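Endoglucanase (Clostridium thermocellum, PDB 2C4X) probably acts in cellulose breakdown as a cellulase, this C-terminal piece comprising its PKD domain and a carbohydrate-binding module that recognises beta-glucan chains and xyloglucan. Local coordinates at residues Ile172-Ile185 and Leu196-Lys208. The protein carries 1 engineered substitution. Sequence-based numbering, arbitrary orientation.
Sequences IPSGAPIAAIQPYI and LWNSTWKGYTMVK
Antiparallel backbone pairing joins A180-I185 to N198-G203, an outermost strand of a five-stranded sheet in the CBM44 module, interrupted at T200-W201, and Y204 extends the contact into the loop P173-A176. I181 and K202 form one hydrogen-bonded pair, I185 and N198 another; between them P183 accepts from T200 N through its O (3.0 Å). N198 also turns its amide back, so that N and ND2 reach I185 O from opposite faces of the carbonyl. On the face carrying Y184 and S199, W197 swings its CG anti to the backbone N (chi1 -179°) and lays its six-membered ring over Y184 in an offset stack, centroids 4.8 Å apart and planes at 22°. Q182 brings its amide to the rim of W197; its OE1 takes the hydroxyl of S199 (OG to OE1 2.7 Å) and a water, while NE2 bonds Q234 of the neighbouring strand. W201 turns a ring edge toward Q182 OE1, its NE1 3.4 Å from A180 CB. The Y204 hydroxyl donates to P173 O (2.6 Å), in the carbonyl plane, and accepts from A176 N, which fixes the ring while I178 CG1 packs over its face. These contacts and I172 CD1-V207 CG1 (3.6 Å) join the chain from the second sheet to an edge beta hairpin of a beta-sandwich carbohydrate-binding module, whose exposed W197, backed by buried Y184, and W201 are consistent with glucan binding.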
loop_
_atom_site.group_PDB
_atom_site.type_symbol
_atom_site.label_atom_id
_atom_site.label_comp_id
_atom_site.label_asym_id
_atom_site.label_seq_id
_atom_site.Cartn_x
_atom_site.Cartn_y
_atom_site.Cartn_z
ATOM N N ILE A 172 11.442 -8.713 6.227
ATOM C CA ILE A 172 11.774 -9.718 7.236
ATOM C C ILE A 172 12.860 -10.665 6.709
ATOM O O ILE A 172 12.687 -11.255 5.642
ATOM C CB ILE A 172 10.504 -10.494 7.664
ATOM C CG1 ILE A 172 9.462 -9.516 8.234
ATOM C CG2 ILE A 172 10.836 -11.601 8.672
ATOM C CD1 ILE A 172 8.025 -9.979 8.111
ATOM N N PRO A 173 13.983 -10.805 7.452
ATOM C CA PRO A 173 15.085 -11.656 7.005
ATOM C C PRO A 173 14.867 -13.135 7.336
ATOM O O PRO A 173 14.101 -13.468 8.248
ATOM C CB PRO A 173 16.275 -11.116 7.797
ATOM C CG PRO A 173 15.660 -10.678 9.106
ATOM C CD PRO A 173 14.271 -10.175 8.759
ATOM N N SER A 174 15.549 -14.004 6.593
ATOM C CA SER A 174 15.491 -15.445 6.817
ATOM C C SER A 174 16.526 -15.886 7.848
ATOM O O SER A 174 17.507 -15.181 8.097
ATOM C CB SER A 174 15.720 -16.194 5.502
ATOM O OG SER A 174 16.947 -15.802 4.922
ATOM N N GLY A 175 16.301 -17.059 8.439
ATOM C CA GLY A 175 17.199 -17.615 9.451
ATOM C C GLY A 175 17.248 -16.821 10.745
ATOM O O GLY A 175 18.268 -16.824 11.439
ATOM N N ALA A 176 16.150 -16.137 11.069
ATOM C CA ALA A 176 16.048 -15.345 12.293
ATOM C C ALA A 176 15.420 -16.174 13.415
ATOM O O ALA A 176 14.572 -17.031 13.145
ATOM C CB ALA A 176 15.231 -14.070 12.042
ATOM N N PRO A 177 15.837 -15.928 14.677
ATOM C CA PRO A 177 15.284 -16.651 15.827
ATOM C C PRO A 177 13.911 -16.121 16.255
ATOM O O PRO A 177 13.714 -15.779 17.427
ATOM C CB PRO A 177 16.316 -16.385 16.922
ATOM C CG PRO A 177 16.851 -15.041 16.597
ATOM C CD PRO A 177 16.887 -14.974 15.091
ATOM N N ILE A 178 12.969 -16.055 15.317
ATOM C CA ILE A 178 11.655 -15.498 15.632
ATOM C C ILE A 178 10.522 -16.490 15.363
ATOM O O ILE A 178 10.613 -17.323 14.449
ATOM C CB ILE A 178 11.405 -14.108 14.941
ATOM C CG1 ILE A 178 10.793 -14.252 13.554
ATOM C CG2 ILE A 178 12.697 -13.296 14.839
ATOM C CD1 ILE A 178 9.984 -13.027 13.143
ATOM N N ALA A 179 9.475 -16.407 16.183
ATOM C CA ALA A 179 8.297 -17.260 16.051
ATOM C C ALA A 179 7.220 -16.558 15.232
ATOM O O ALA A 179 6.552 -17.168 14.394
ATOM C CB ALA A 179 7.759 -17.619 17.425
ATOM N N ALA A 180 7.062 -15.264 15.486
ATOM C CA ALA A 180 5.989 -14.480 14.900
ATOM C C ALA A 180 6.354 -13.009 14.869
ATOM O O ALA A 180 7.257 -12.557 15.578
ATOM C CB ALA A 180 4.690 -14.677 15.693
ATOM N N ILE A 181 5.635 -12.275 14.034
ATOM C CA ILE A 181 5.756 -10.835 13.946
ATOM C C ILE A 181 4.337 -10.275 13.837
ATOM O O ILE A 181 3.452 -10.920 13.268
ATOM C CB ILE A 181 6.659 -10.434 12.742
ATOM C CG1 ILE A 181 6.978 -8.940 12.760
ATOM C CG2 ILE A 181 6.050 -10.890 11.402
ATOM C CD1 ILE A 181 8.200 -8.572 11.936
ATOM N N GLN A 182 4.100 -9.099 14.411
ATOM C CA GLN A 182 2.768 -8.508 14.338
ATOM C C GLN A 182 2.727 -6.989 14.471
ATOM O O GLN A 182 3.102 -6.447 15.518
ATOM C CB GLN A 182 1.798 -9.170 15.336
ATOM C CG GLN A 182 2.138 -9.035 16.812
ATOM C CD GLN A 182 1.200 -9.845 17.687
ATOM O OE1 GLN A 182 0.064 -10.131 17.298
ATOM N NE2 GLN A 182 1.667 -10.223 18.879
ATOM N N PRO A 183 2.236 -6.304 13.418
ATOM C CA PRO A 183 1.877 -4.899 13.576
ATOM C C PRO A 183 0.727 -4.837 14.575
ATOM O O PRO A 183 -0.117 -5.744 14.594
ATOM C CB PRO A 183 1.361 -4.497 12.194
ATOM C CG PRO A 183 1.838 -5.563 11.268
ATOM C CD PRO A 183 1.935 -6.804 12.062
ATOM N N TYR A 184 0.709 -3.798 15.400
ATOM C CA TYR A 184 -0.343 -3.645 16.376
ATOM C C TYR A 184 -0.705 -2.196 16.590
ATOM O O TYR A 184 0.076 -1.281 16.304
ATOM C CB TYR A 184 0.044 -4.285 17.718
ATOM C CG TYR A 184 1.146 -3.555 18.463
ATOM C CD1 TYR A 184 0.851 -2.515 19.361
ATOM C CD2 TYR A 184 2.479 -3.932 18.301
ATOM C CE1 TYR A 184 1.860 -1.855 20.056
ATOM C CE2 TYR A 184 3.495 -3.281 18.986
ATOM C CZ TYR A 184 3.185 -2.246 19.856
ATOM O OH TYR A 184 4.215 -1.628 20.534
ATOM N N ILE A 185 -1.917 -2.005 17.083
ATOM C CA ILE A 185 -2.326 -0.726 17.641
ATOM C C ILE A 185 -3.028 -0.988 18.965
ATOM O O ILE A 185 -3.923 -1.846 19.069
ATOM C CB ILE A 185 -3.178 0.128 16.673
ATOM C CG1 ILE A 185 -3.343 1.546 17.250
ATOM C CG2 ILE A 185 -4.533 -0.539 16.383
ATOM C CD1 ILE A 185 -3.626 2.601 16.247
ATOM N N LEU A 196 -6.645 -2.004 25.036
ATOM C CA LEU A 196 -7.213 -2.797 23.941
ATOM C C LEU A 196 -6.111 -3.245 23.011
ATOM O O LEU A 196 -5.290 -2.446 22.589
ATOM C CB LEU A 196 -8.255 -1.996 23.149
ATOM C CG LEU A 196 -9.369 -1.299 23.940
ATOM C CD1 LEU A 196 -10.278 -0.502 22.983
ATOM C CD2 LEU A 196 -10.195 -2.292 24.746
ATOM N N TRP A 197 -6.110 -4.521 22.666
ATOM C CA TRP A 197 -5.076 -5.060 21.800
ATOM C C TRP A 197 -5.640 -5.391 20.421
ATOM O O TRP A 197 -6.567 -6.197 20.293
ATOM C CB TRP A 197 -4.437 -6.284 22.446
ATOM C CG TRP A 197 -3.333 -6.882 21.621
ATOM C CD1 TRP A 197 -3.408 -7.996 20.849
ATOM C CD2 TRP A 197 -1.997 -6.384 21.485
ATOM N NE1 TRP A 197 -2.201 -8.240 20.246
ATOM C CE2 TRP A 197 -1.315 -7.259 20.613
ATOM C CE3 TRP A 197 -1.312 -5.282 22.015
ATOM C CZ2 TRP A 197 0.019 -7.071 20.258
ATOM C CZ3 TRP A 197 0.014 -5.090 21.662
ATOM C CH2 TRP A 197 0.670 -5.985 20.793
ATOM N N ASN A 198 -5.097 -4.727 19.404
ATOM C CA ASN A 198 -5.413 -5.025 18.006
ATOM C C ASN A 198 -4.124 -5.321 17.270
ATOM O O ASN A 198 -3.176 -4.534 17.344
ATOM C CB ASN A 198 -6.122 -3.838 17.354
ATOM C CG ASN A 198 -7.308 -3.365 18.165
ATOM O OD1 ASN A 198 -8.396 -3.919 18.059
ATOM N ND2 ASN A 198 -7.096 -2.357 19.007
ATOM N N SER A 199 -4.071 -6.448 16.563
ATOM C CA SER A 199 -2.845 -6.812 15.859
ATOM C C SER A 199 -3.112 -7.693 14.651
ATOM O O SER A 199 -4.178 -8.294 14.527
ATOM C CB SER A 199 -1.863 -7.519 16.803
ATOM O OG SER A 199 -2.250 -8.863 17.020
ATOM N N THR A 200 -2.132 -7.776 13.765
ATOM C CA THR A 200 -2.209 -8.717 12.658
ATOM C C THR A 200 -1.076 -9.729 12.808
ATOM O O THR A 200 0.059 -9.499 12.389
ATOM C CB THR A 200 -2.211 -7.996 11.305
ATOM O OG1 THR A 200 -3.304 -7.068 11.287
ATOM C CG2 THR A 200 -2.389 -8.996 10.146
ATOM N N TRP A 201 -1.412 -10.850 13.436
ATOM C CA TRP A 201 -0.446 -11.878 13.774
ATOM C C TRP A 201 -0.025 -12.656 12.523
ATOM O O TRP A 201 -0.872 -13.178 11.791
ATOM C CB TRP A 201 -1.042 -12.812 14.829
ATOM C CG TRP A 201 -0.062 -13.763 15.425
ATOM C CD1 TRP A 201 0.740 -13.545 16.511
ATOM C CD2 TRP A 201 0.225 -15.095 14.970
ATOM N NE1 TRP A 201 1.503 -14.664 16.767
ATOM C CE2 TRP A 201 1.215 -15.625 15.832
ATOM C CE3 TRP A 201 -0.263 -15.892 13.924
ATOM C CZ2 TRP A 201 1.732 -16.915 15.678
ATOM C CZ3 TRP A 201 0.255 -17.177 13.768
ATOM C CH2 TRP A 201 1.240 -17.674 14.644
ATOM N N LYS A 202 1.285 -12.695 12.274
ATOM C CA LYS A 202 1.868 -13.497 11.193
ATOM C C LYS A 202 2.924 -14.431 11.764
ATOM O O LYS A 202 3.886 -13.975 12.380
ATOM C CB LYS A 202 2.521 -12.604 10.129
ATOM C CG LYS A 202 1.569 -11.694 9.375
ATOM C CD LYS A 202 0.659 -12.477 8.436
ATOM C CE LYS A 202 -0.098 -11.537 7.504
ATOM N NZ LYS A 202 -1.336 -12.164 6.951
ATOM N N GLY A 203 2.741 -15.731 11.567
ATOM C CA GLY A 203 3.763 -16.708 11.927
ATOM C C GLY A 203 4.964 -16.562 11.012
ATOM O O GLY A 203 4.825 -16.177 9.845
ATOM N N TYR A 204 6.143 -16.866 11.540
ATOM C CA TYR A 204 7.383 -16.732 10.777
ATOM C C TYR A 204 7.419 -17.613 9.519
ATOM O O TYR A 204 8.084 -17.273 8.542
ATOM C CB TYR A 204 8.588 -17.020 11.672
ATOM C CG TYR A 204 9.927 -16.666 11.062
ATOM C CD1 TYR A 204 10.116 -15.456 10.392
ATOM C CD2 TYR A 204 11.013 -17.531 11.182
ATOM C CE1 TYR A 204 11.348 -15.124 9.846
ATOM C CE2 TYR A 204 12.251 -17.207 10.640
ATOM C CZ TYR A 204 12.408 -16.005 9.973
ATOM O OH TYR A 204 13.625 -15.680 9.438
ATOM N N THR A 205 6.697 -18.731 9.547
ATOM C CA THR A 205 6.609 -19.619 8.385
ATOM C C THR A 205 5.626 -19.106 7.327
ATOM O O THR A 205 5.662 -19.550 6.188
ATOM C CB THR A 205 6.220 -21.060 8.775
ATOM O OG1 THR A 205 4.901 -21.069 9.332
ATOM C CG2 THR A 205 7.207 -21.645 9.779
HETATM N N MSE A 206 4.764 -18.166 7.711
HETATM C CA MSE A 206 3.723 -17.628 6.830
HETATM C C MSE A 206 4.136 -16.286 6.235
HETATM O O MSE A 206 3.296 -15.514 5.757
HETATM C CB MSE A 206 2.423 -17.427 7.613
HETATM C CG MSE A 206 2.335 -18.233 8.891
HETATM SE SE MSE A 206 0.572 -18.204 9.725
HETATM C CE MSE A 206 0.178 -16.281 9.689
ATOM N N VAL A 207 5.436 -16.016 6.269
ATOM C CA VAL A 207 5.982 -14.716 5.908
ATOM C C VAL A 207 6.945 -14.862 4.721
ATOM O O VAL A 207 7.617 -15.887 4.590
ATOM C CB VAL A 207 6.664 -14.069 7.159
ATOM C CG1 VAL A 207 7.916 -13.290 6.799
ATOM C CG2 VAL A 207 5.661 -13.204 7.936
ATOM N N LYS A 208 6.984 -13.847 3.854
ATOM C CA LYS A 208 7.973 -13.784 2.774
ATOM C C LYS A 208 9.312 -13.312 3.327
ATOM O O LYS A 208 9.494 -12.128 3.615
ATOM C CB LYS A 208 7.522 -12.842 1.651
ATOM C CG LYS A 208 6.291 -13.299 0.883
ATOM C CD LYS A 208 6.131 -12.520 -0.417
ATOM C CE LYS A 208 5.776 -11.056 -0.166
ATOM N NZ LYS A 208 6.082 -10.207 -1.359
HETATM O O HOH W 1 -1.979 -11.403 18.991
#